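Local coordinates for protein N-(5'-phosphoribosyl)anthranilate isomerase (PDB 4WUI) that probably catalyses the isomerisation of N-(5-phospho-beta-D-ribosyl)anthranilate to 1-(2-carboxyphenylamino)-1-deoxy-D-ribulose 5-phosphate, the third step from chorismate to tryptophan, at residues I6-A20 with K188-R201. Sequence-based numbering, arbitrary orientation. Where two conformers were deposited one is given.
Sequences IKVCGLTDPHAIDAA and KDPAKIAAFVQAAR
K188, just before the last helix, reaches C9 and G10 in the loop after the first strand, and so joins the first and last parts of the chain where the (beta/alpha)8 TIM barrel closes. Its side chain turns about the CB-CG bond (chi2 65°) and then runs extended, delivering NZ to two carbonyls: 2.9 Å from C9 O, in that carbonyl's plane, and 2.9 Å from G10 O, above the plane of that group. The same ammonium forms a salt bridge with E182 and a hydrogen bond with S178, so the buried charge is met by both carbonyl and carboxylate oxygens. Nearer the backbone, L11 CD1 lies across CG, and CB packs on A16 CB at 3.6 Å. Cut back to an alanine, this position would probably leave the G10 carbonyl and the E182 carboxylate without the ammonium they share and open a gap beside L11. Two waters extend the joint: one accepts from both T12 N and K188 N, the other donates to K188 O, and each donates to D13 OD1, the N-cap oxygen of helix 14-20.

P190 comes next: its CB packs on A19 CB, and its CG meets the imidazole of H15, 3.5 Å from CE1. The axes of the helical segments 14-20 and 190-201 approach to 9.0 Å at 23°. I193 packs against the former, CD1 on A19 CB and CG2 beside A19 O, with CG1 loosely near V8 CG1. Further along, F196 offers its ring edge to I6 CG2, while V175 and V177 of the eighth strand also touch this phenylalanine. V197 CG1 and A200 CB both meet I6 CD1, the latter at 4.0 Å. R201, its guanidinium bonded to the A23 and H24 carbonyls, approaches obliquely, with NE 4.2 Å from I6 CD1.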
ATOM      1  N   ILE A   6      -8.315  -1.757   2.353  1.00  7.91           N
ATOM      2  CA  ILE A   6      -7.997  -0.975   1.155  1.00  8.34           C
ATOM      3  C   ILE A   6      -7.038   0.154   1.502  1.00  7.51           C
ATOM      4  O   ILE A   6      -7.380   1.037   2.294  1.00  8.13           O
ATOM      5  CB  ILE A   6      -9.249  -0.384   0.497  1.00  9.20           C
ATOM      6  CG1 ILE A   6     -10.194  -1.506   0.034  1.00 10.02           C
ATOM      7  CG2 ILE A   6      -8.854   0.519  -0.660  1.00 10.45           C
ATOM      8  CD1 ILE A   6     -11.565  -1.021  -0.473  1.00 11.53           C
ATOM      9  N   LYS A   7      -5.860   0.112   0.890  1.00  7.83           N
ATOM     10  CA  LYS A   7      -4.878   1.183   0.992  1.00  7.80           C
ATOM     11  C   LYS A   7      -4.743   1.890  -0.344  1.00  7.52           C
ATOM     12  O   LYS A   7      -4.556   1.250  -1.372  1.00  7.78           O
ATOM     13  CB  LYS A   7      -3.514   0.627   1.395  1.00  8.18           C
ATOM     14  CG  LYS A   7      -2.438   1.723   1.439  1.00  8.93           C
ATOM     15  CD  LYS A   7      -1.236   1.289   2.238  1.00 10.18           C
ATOM     16  CE  LYS A   7      -0.004   2.068   1.955  1.00 10.61           C
ATOM     17  NZ  LYS A   7       0.765   1.490   0.822  1.00  9.33           N
ATOM     18  N   VAL A   8      -4.794   3.221  -0.299  0.52  7.28           N
ATOM     19  CA  VAL A   8      -4.414   4.048  -1.433  0.52  7.57           C
ATOM     20  C   VAL A   8      -3.042   4.618  -1.103  0.52  7.24           C
ATOM     21  O   VAL A   8      -2.848   5.235  -0.051  0.52  8.29           O
ATOM     22  CB  VAL A   8      -5.421   5.160  -1.699  0.52  8.49           C
ATOM     23  CG1 VAL A   8      -5.036   5.863  -2.984  0.52  8.87           C
ATOM     24  CG2 VAL A   8      -6.846   4.579  -1.784  0.52  9.67           C
ATOM     25  N   CYS A   9      -2.088   4.370  -1.992  1.00  7.93           N
ATOM     26  CA  CYS A   9      -0.703   4.729  -1.740  1.00  8.15           C
ATOM     27  C   CYS A   9      -0.271   5.908  -2.585  1.00  8.67           C
ATOM     28  O   CYS A   9      -0.740   6.101  -3.687  1.00 12.39           O
ATOM     29  CB  CYS A   9       0.212   3.532  -2.010  1.00  8.97           C
ATOM     30  SG  CYS A   9       1.819   3.736  -1.196  1.00 11.24           S
ATOM     31  N   GLY A  10       0.676   6.679  -2.088  1.00  8.19           N
ATOM     32  CA  GLY A  10       1.247   7.734  -2.889  1.00  8.27           C
ATOM     33  C   GLY A  10       0.368   8.953  -3.065  1.00  8.00           C
ATOM     34  O   GLY A  10       0.314   9.512  -4.162  1.00  8.66           O
ATOM     35  N   LEU A  11      -0.295   9.390  -1.991  1.00  8.31           N
ATOM     36  CA  LEU A  11      -1.086  10.612  -2.048  1.00  8.53           C
ATOM     37  C   LEU A  11      -0.194  11.803  -1.784  1.00  8.50           C
ATOM     38  O   LEU A  11       0.756  11.741  -1.016  1.00  8.44           O
ATOM     39  CB  LEU A  11      -2.223  10.578  -1.044  1.00  9.62           C
ATOM     40  CG  LEU A  11      -3.492   9.817  -1.547  1.00 11.86           C
ATOM     41  CD1 LEU A  11      -3.281   8.380  -1.827  1.00 13.34           C
ATOM     42  CD2 LEU A  11      -4.643  10.030  -0.580  1.00 12.07           C
ATOM     43  N   THR A  12      -0.536  12.935  -2.403  1.00  9.07           N
ATOM     44  CA  THR A  12       0.308  14.117  -2.306  1.00 10.19           C
ATOM     45  C   THR A  12      -0.429  15.415  -1.994  1.00  9.91           C
ATOM     46  O   THR A  12       0.239  16.459  -1.829  1.00 10.90           O
ATOM     47  CB  THR A  12       1.123  14.302  -3.600  1.00 11.56           C
ATOM     48  OG1 THR A  12       0.199  14.530  -4.677  1.00 13.50           O
ATOM     49  CG2 THR A  12       2.017  13.113  -3.895  1.00 11.85           C
ATOM     50  N   ASP A  13      -1.746  15.396  -1.860  1.00  9.75           N
ATOM     51  CA  ASP A  13      -2.463  16.643  -1.596  1.00 10.03           C
ATOM     52  C   ASP A  13      -3.742  16.381  -0.813  1.00 10.14           C
ATOM     53  O   ASP A  13      -4.279  15.259  -0.822  1.00 10.06           O
ATOM     54  CB  ASP A  13      -2.690  17.488  -2.871  1.00 10.68           C
ATOM     55  CG  ASP A  13      -3.633  16.899  -3.894  1.00 11.15           C
ATOM     56  OD1 ASP A  13      -3.968  15.683  -3.869  1.00 10.96           O
ATOM     57  OD2 ASP A  13      -4.073  17.740  -4.740  1.00 13.27           O
ATOM     58  N   PRO A  14      -4.254  17.432  -0.162  1.00 10.26           N
ATOM     59  CA  PRO A  14      -5.547  17.319   0.521  1.00 10.69           C
ATOM     60  C   PRO A  14      -6.682  16.936  -0.406  1.00 10.94           C
ATOM     61  O   PRO A  14      -7.625  16.262   0.046  1.00 11.20           O
ATOM     62  CB  PRO A  14      -5.745  18.718   1.127  1.00 11.26           C
ATOM     63  CG  PRO A  14      -4.339  19.144   1.423  1.00 11.13           C
ATOM     64  CD  PRO A  14      -3.570  18.693   0.210  1.00 10.80           C
ATOM     65  N   HIS A  15      -6.637  17.347  -1.660  1.00 11.02           N
ATOM     66  CA  HIS A  15      -7.711  17.016  -2.579  1.00 11.68           C
ATOM     67  C   HIS A  15      -7.879  15.485  -2.652  1.00 11.34           C
ATOM     68  O   HIS A  15      -8.998  14.969  -2.670  1.00 11.98           O
ATOM     69  CB  HIS A  15      -7.330  17.599  -3.944  1.00 13.17           C
ATOM     70  CG  HIS A  15      -8.427  17.607  -4.936  1.00 15.29           C
ATOM     71  ND1 HIS A  15      -8.423  16.895  -6.123  1.00 16.87           N
ATOM     72  CD2 HIS A  15      -9.571  18.324  -4.936  1.00 17.66           C
ATOM     73  CE1 HIS A  15      -9.529  17.171  -6.802  1.00 17.91           C
ATOM     74  NE2 HIS A  15     -10.245  18.007  -6.087  1.00 19.22           N
ATOM     75  N   ALA A  16      -6.765  14.764  -2.680  1.00 10.38           N
ATOM     76  CA  ALA A  16      -6.782  13.298  -2.688  1.00 10.02           C
ATOM     77  C   ALA A  16      -7.164  12.719  -1.332  1.00  9.85           C
ATOM     78  O   ALA A  16      -7.922  11.749  -1.279  1.00 10.29           O
ATOM     79  CB  ALA A  16      -5.451  12.780  -3.152  1.00 10.51           C
ATOM     80  N   ILE A  17      -6.653  13.285  -0.250  1.00  9.83           N
ATOM     81  CA  ILE A  17      -7.021  12.824   1.082  1.00  9.99           C
ATOM     82  C   ILE A  17      -8.522  12.927   1.271  1.00 10.46           C
ATOM     83  O   ILE A  17      -9.134  11.987   1.817  1.00 10.27           O
ATOM     84  CB  ILE A  17      -6.264  13.587   2.191  1.00 10.59           C
ATOM     85  CG1 ILE A  17      -4.761  13.222   2.143  1.00 11.20           C
ATOM     86  CG2 ILE A  17      -6.850  13.284   3.566  1.00 11.02           C
ATOM     87  CD1 ILE A  17      -3.898  13.998   3.112  1.00 11.53           C
ATOM     88  N   ASP A  18      -9.131  14.036   0.840  1.00 11.15           N
ATOM     89  CA  ASP A  18     -10.559  14.190   0.990  1.00 12.16           C
ATOM     90  C   ASP A  18     -11.312  13.066   0.287  1.00 11.64           C
ATOM     91  O   ASP A  18     -12.308  12.539   0.821  1.00 12.06           O
ATOM     92  CB  ASP A  18     -11.010  15.541   0.393  1.00 14.05           C
ATOM     93  CG  ASP A  18     -10.624  16.733   1.235  1.00 17.03           C
ATOM     94  OD1 ASP A  18     -10.256  16.533   2.404  1.00 18.22           O
ATOM     95  OD2 ASP A  18     -10.702  17.867   0.712  1.00 18.76           O
ATOM     96  N   ALA A  19     -10.870  12.693  -0.909  1.00 11.39           N
ATOM     97  CA  ALA A  19     -11.525  11.604  -1.640  1.00 11.51           C
ATOM     98  C   ALA A  19     -11.344  10.276  -0.912  1.00 10.82           C
ATOM     99  O   ALA A  19     -12.262   9.448  -0.857  1.00 11.44           O
ATOM    100  CB  ALA A  19     -10.978  11.525  -3.048  1.00 12.46           C
ATOM    101  N   ALA A  20     -10.158  10.036  -0.384  1.00 10.44           N
ATOM    102  CA  ALA A  20      -9.898   8.807   0.348  1.00 10.24           C
ATOM    103  C   ALA A  20     -10.774   8.718   1.613  1.00 10.08           C
ATOM    104  O   ALA A  20     -11.298   7.644   1.933  1.00 10.63           O
ATOM    105  CB  ALA A  20      -8.428   8.739   0.688  1.00 10.94           C
ATOM    106  N   LYS A 188      -3.451  12.024  -7.495  1.00 11.54           N
ATOM    107  CA  LYS A 188      -4.563  11.091  -7.304  1.00 11.92           C
ATOM    108  C   LYS A 188      -5.852  11.748  -7.779  1.00 12.65           C
ATOM    109  O   LYS A 188      -6.087  12.943  -7.570  1.00 14.73           O
ATOM    110  CB  LYS A 188      -4.653  10.609  -5.867  1.00 11.48           C
ATOM    111  CG  LYS A 188      -4.091   9.212  -5.688  1.00 10.68           C
ATOM    112  CD  LYS A 188      -2.603   9.133  -5.950  1.00  9.81           C
ATOM    113  CE  LYS A 188      -2.102   7.704  -5.917  1.00  9.82           C
ATOM    114  NZ  LYS A 188      -0.644   7.636  -6.123  1.00  9.56           N
ATOM    115  N   ASP A 189      -6.699  10.943  -8.411  0.53 12.25           N
ATOM    116  CA  ASP A 189      -7.933  11.386  -9.044  0.53 12.62           C
ATOM    117  C   ASP A 189      -9.109  10.974  -8.155  0.53 12.20           C
ATOM    118  O   ASP A 189      -9.370   9.780  -8.023  0.53 11.83           O
ATOM    119  CB  ASP A 189      -8.019  10.690 -10.414  0.53 13.89           C
ATOM    120  CG  ASP A 189      -9.236  11.109 -11.226  0.53 15.64           C
ATOM    121  OD1 ASP A 189     -10.248  11.526 -10.633  0.53 16.08           O
ATOM    122  OD2 ASP A 189      -9.194  11.043 -12.479  0.53 16.96           O
ATOM    123  N   PRO A 190      -9.843  11.940  -7.558  1.00 12.32           N
ATOM    124  CA  PRO A 190     -10.957  11.551  -6.680  1.00 12.33           C
ATOM    125  C   PRO A 190     -11.954  10.586  -7.321  1.00 11.90           C
ATOM    126  O   PRO A 190     -12.412   9.674  -6.647  1.00 12.03           O
ATOM    127  CB  PRO A 190     -11.608  12.909  -6.353  1.00 13.46           C
ATOM    128  CG  PRO A 190     -10.444  13.863  -6.348  1.00 13.88           C
ATOM    129  CD  PRO A 190      -9.632  13.405  -7.549  1.00 13.34           C
ATOM    130  N   ALA A 191     -12.307  10.804  -8.585  1.00 12.35           N
ATOM    131  CA  ALA A 191     -13.285   9.921  -9.213  1.00 12.89           C
ATOM    132  C   ALA A 191     -12.764   8.491  -9.303  1.00 12.00           C
ATOM    133  O   ALA A 191     -13.539   7.545  -9.143  1.00 12.19           O
ATOM    134  CB  ALA A 191     -13.669  10.439 -10.585  1.00 14.47           C
ATOM    135  N   LYS A 192     -11.483   8.326  -9.605  1.00 11.61           N
ATOM    136  CA  LYS A 192     -10.913   6.988  -9.673  1.00 11.34           C
ATOM    137  C   LYS A 192     -10.840   6.339  -8.299  1.00 10.21           C
ATOM    138  O   LYS A 192     -11.034   5.127  -8.185  1.00 10.20           O
ATOM    139  CB  LYS A 192      -9.543   6.973 -10.348  1.00 12.45           C
ATOM    140  CG  LYS A 192      -9.602   7.303 -11.831  1.00 14.64           C
ATOM    141  CD  LYS A 192      -8.235   7.209 -12.451  1.00 17.02           C
ATOM    142  CE  LYS A 192      -8.262   7.458 -13.932  1.00 19.96           C
ATOM    143  NZ  LYS A 192      -6.933   7.168 -14.517  1.00 21.75           N
ATOM    144  N   ILE A 193     -10.509   7.105  -7.260  1.00  9.80           N
ATOM    145  CA  ILE A 193     -10.519   6.550  -5.908  1.00  9.67           C
ATOM    146  C   ILE A 193     -11.897   6.037  -5.556  1.00  9.97           C
ATOM    147  O   ILE A 193     -12.053   4.923  -5.060  1.00 10.09           O
ATOM    148  CB  ILE A 193     -10.003   7.602  -4.880  1.00 10.11           C
ATOM    149  CG1 ILE A 193      -8.485   7.831  -5.065  1.00 10.46           C
ATOM    150  CG2 ILE A 193     -10.309   7.175  -3.453  1.00 11.13           C
ATOM    151  CD1 ILE A 193      -7.963   9.033  -4.299  1.00 11.40           C
ATOM    152  N   ALA A 194     -12.916   6.852  -5.814  1.00 10.31           N
ATOM    153  CA  ALA A 194     -14.277   6.453  -5.515  1.00 11.23           C
ATOM    154  C   ALA A 194     -14.665   5.196  -6.293  1.00 10.49           C
ATOM    155  O   ALA A 194     -15.269   4.255  -5.758  1.00 10.98           O
ATOM    156  CB  ALA A 194     -15.254   7.584  -5.806  1.00 12.44           C
ATOM    157  N   ALA A 195     -14.318   5.170  -7.569  1.00 10.35           N
ATOM    158  CA  ALA A 195     -14.657   4.030  -8.437  1.00 10.64           C
ATOM    159  C   ALA A 195     -13.944   2.760  -7.969  1.00 10.09           C
ATOM    160  O   ALA A 195     -14.525   1.666  -7.979  1.00 10.34           O
ATOM    161  CB  ALA A 195     -14.291   4.337  -9.870  1.00 11.44           C
ATOM    162  N   PHE A 196     -12.678   2.888  -7.597  1.00  9.76           N
ATOM    163  CA  PHE A 196     -11.904   1.757  -7.126  1.00  9.36           C
ATOM    164  C   PHE A 196     -12.555   1.125  -5.910  1.00  9.28           C
ATOM    165  O   PHE A 196     -12.718  -0.098  -5.828  1.00  9.40           O
ATOM    166  CB  PHE A 196     -10.481   2.208  -6.779  1.00  9.33           C
ATOM    167  CG  PHE A 196      -9.576   1.085  -6.387  1.00  8.92           C
ATOM    168  CD1 PHE A 196      -8.892   0.370  -7.359  1.00  9.24           C
ATOM    169  CD2 PHE A 196      -9.446   0.679  -5.070  1.00  9.54           C
ATOM    170  CE1 PHE A 196      -8.065  -0.674  -7.019  1.00  9.73           C
ATOM    171  CE2 PHE A 196      -8.609  -0.380  -4.738  1.00  9.94           C
ATOM    172  CZ  PHE A 196      -7.929  -1.048  -5.720  1.00 10.01           C
ATOM    173  N   VAL A 197     -12.912   1.954  -4.934  1.00  9.37           N
ATOM    174  CA  VAL A 197     -13.497   1.459  -3.714  1.00  9.73           C
ATOM    175  C   VAL A 197     -14.864   0.816  -4.003  1.00 10.12           C
ATOM    176  O   VAL A 197     -15.202  -0.234  -3.444  1.00 10.95           O
ATOM    177  CB  VAL A 197     -13.540   2.544  -2.650  1.00 10.76           C
ATOM    178  CG1 VAL A 197     -14.298   2.077  -1.437  1.00 12.23           C
ATOM    179  CG2 VAL A 197     -12.116   2.983  -2.281  1.00 11.17           C
ATOM    180  N   GLN A 198     -15.665   1.450  -4.860  1.00 10.06           N
ATOM    181  CA  GLN A 198     -16.957   0.883  -5.214  1.00 10.68           C
ATOM    182  C   GLN A 198     -16.781  -0.499  -5.830  1.00 10.48           C
ATOM    183  O   GLN A 198     -17.472  -1.450  -5.473  1.00 11.30           O
ATOM    184  CB  GLN A 198     -17.693   1.791  -6.179  1.00 11.79           C
ATOM    185  CG  GLN A 198     -19.039   1.235  -6.594  1.00 14.48           C
ATOM    186  CD  GLN A 198     -19.783   2.199  -7.474  1.00 17.62           C
ATOM    187  OE1 GLN A 198     -20.012   3.341  -7.087  1.00 20.31           O
ATOM    188  NE2 GLN A 198     -20.174   1.756  -8.653  1.00 18.96           N
ATOM    189  N   ALA A 199     -15.878  -0.627  -6.774  1.00  9.98           N
ATOM    190  CA  ALA A 199     -15.638  -1.897  -7.440  1.00 10.08           C
ATOM    191  C   ALA A 199     -15.158  -2.957  -6.444  1.00 10.97           C
ATOM    192  O   ALA A 199     -15.607  -4.117  -6.470  1.00 11.73           O
ATOM    193  CB  ALA A 199     -14.625  -1.735  -8.567  1.00 10.47           C
ATOM    194  N   ALA A 200     -14.239  -2.571  -5.562  1.00 10.39           N
ATOM    195  CA  ALA A 200     -13.627  -3.507  -4.621  1.00 11.28           C
ATOM    196  C   ALA A 200     -14.670  -3.986  -3.592  1.00 12.76           C
ATOM    197  O   ALA A 200     -14.743  -5.174  -3.280  1.00 14.45           O
ATOM    198  CB  ALA A 200     -12.456  -2.859  -3.935  1.00 11.15           C
ATOM    199  N   ARG A 201     -15.446  -3.066  -3.029  1.00 13.86           N
ATOM    200  CA  ARG A 201     -16.419  -3.415  -2.001  1.00 15.19           C
ATOM    201  C   ARG A 201     -17.637  -4.098  -2.565  1.00 15.80           C
ATOM    202  O   ARG A 201     -18.357  -4.800  -1.847  1.00 17.04           O
ATOM    203  CB  ARG A 201     -16.851  -2.191  -1.235  1.00 16.40           C
ATOM    204  CG  ARG A 201     -15.774  -1.784  -0.334  1.00 17.71           C
ATOM    205  CD  ARG A 201     -16.264  -0.820   0.718  1.00 18.29           C
ATOM    206  NE  ARG A 201     -15.141  -0.529   1.580  1.00 18.22           N
ATOM    207  CZ  ARG A 201     -14.783   0.679   1.983  1.00 17.37           C
ATOM    208  NH1 ARG A 201     -15.491   1.790   1.692  1.00 16.74           N
ATOM    209  NH2 ARG A 201     -13.701   0.764   2.729  1.00 18.17           N
TER
HETATM  210  O   HOH W   1      -2.501  13.476  -4.862  1.00 12.65           O
HETATM  211  O   HOH W   2      -5.652  15.246  -6.075  1.00 12.83           O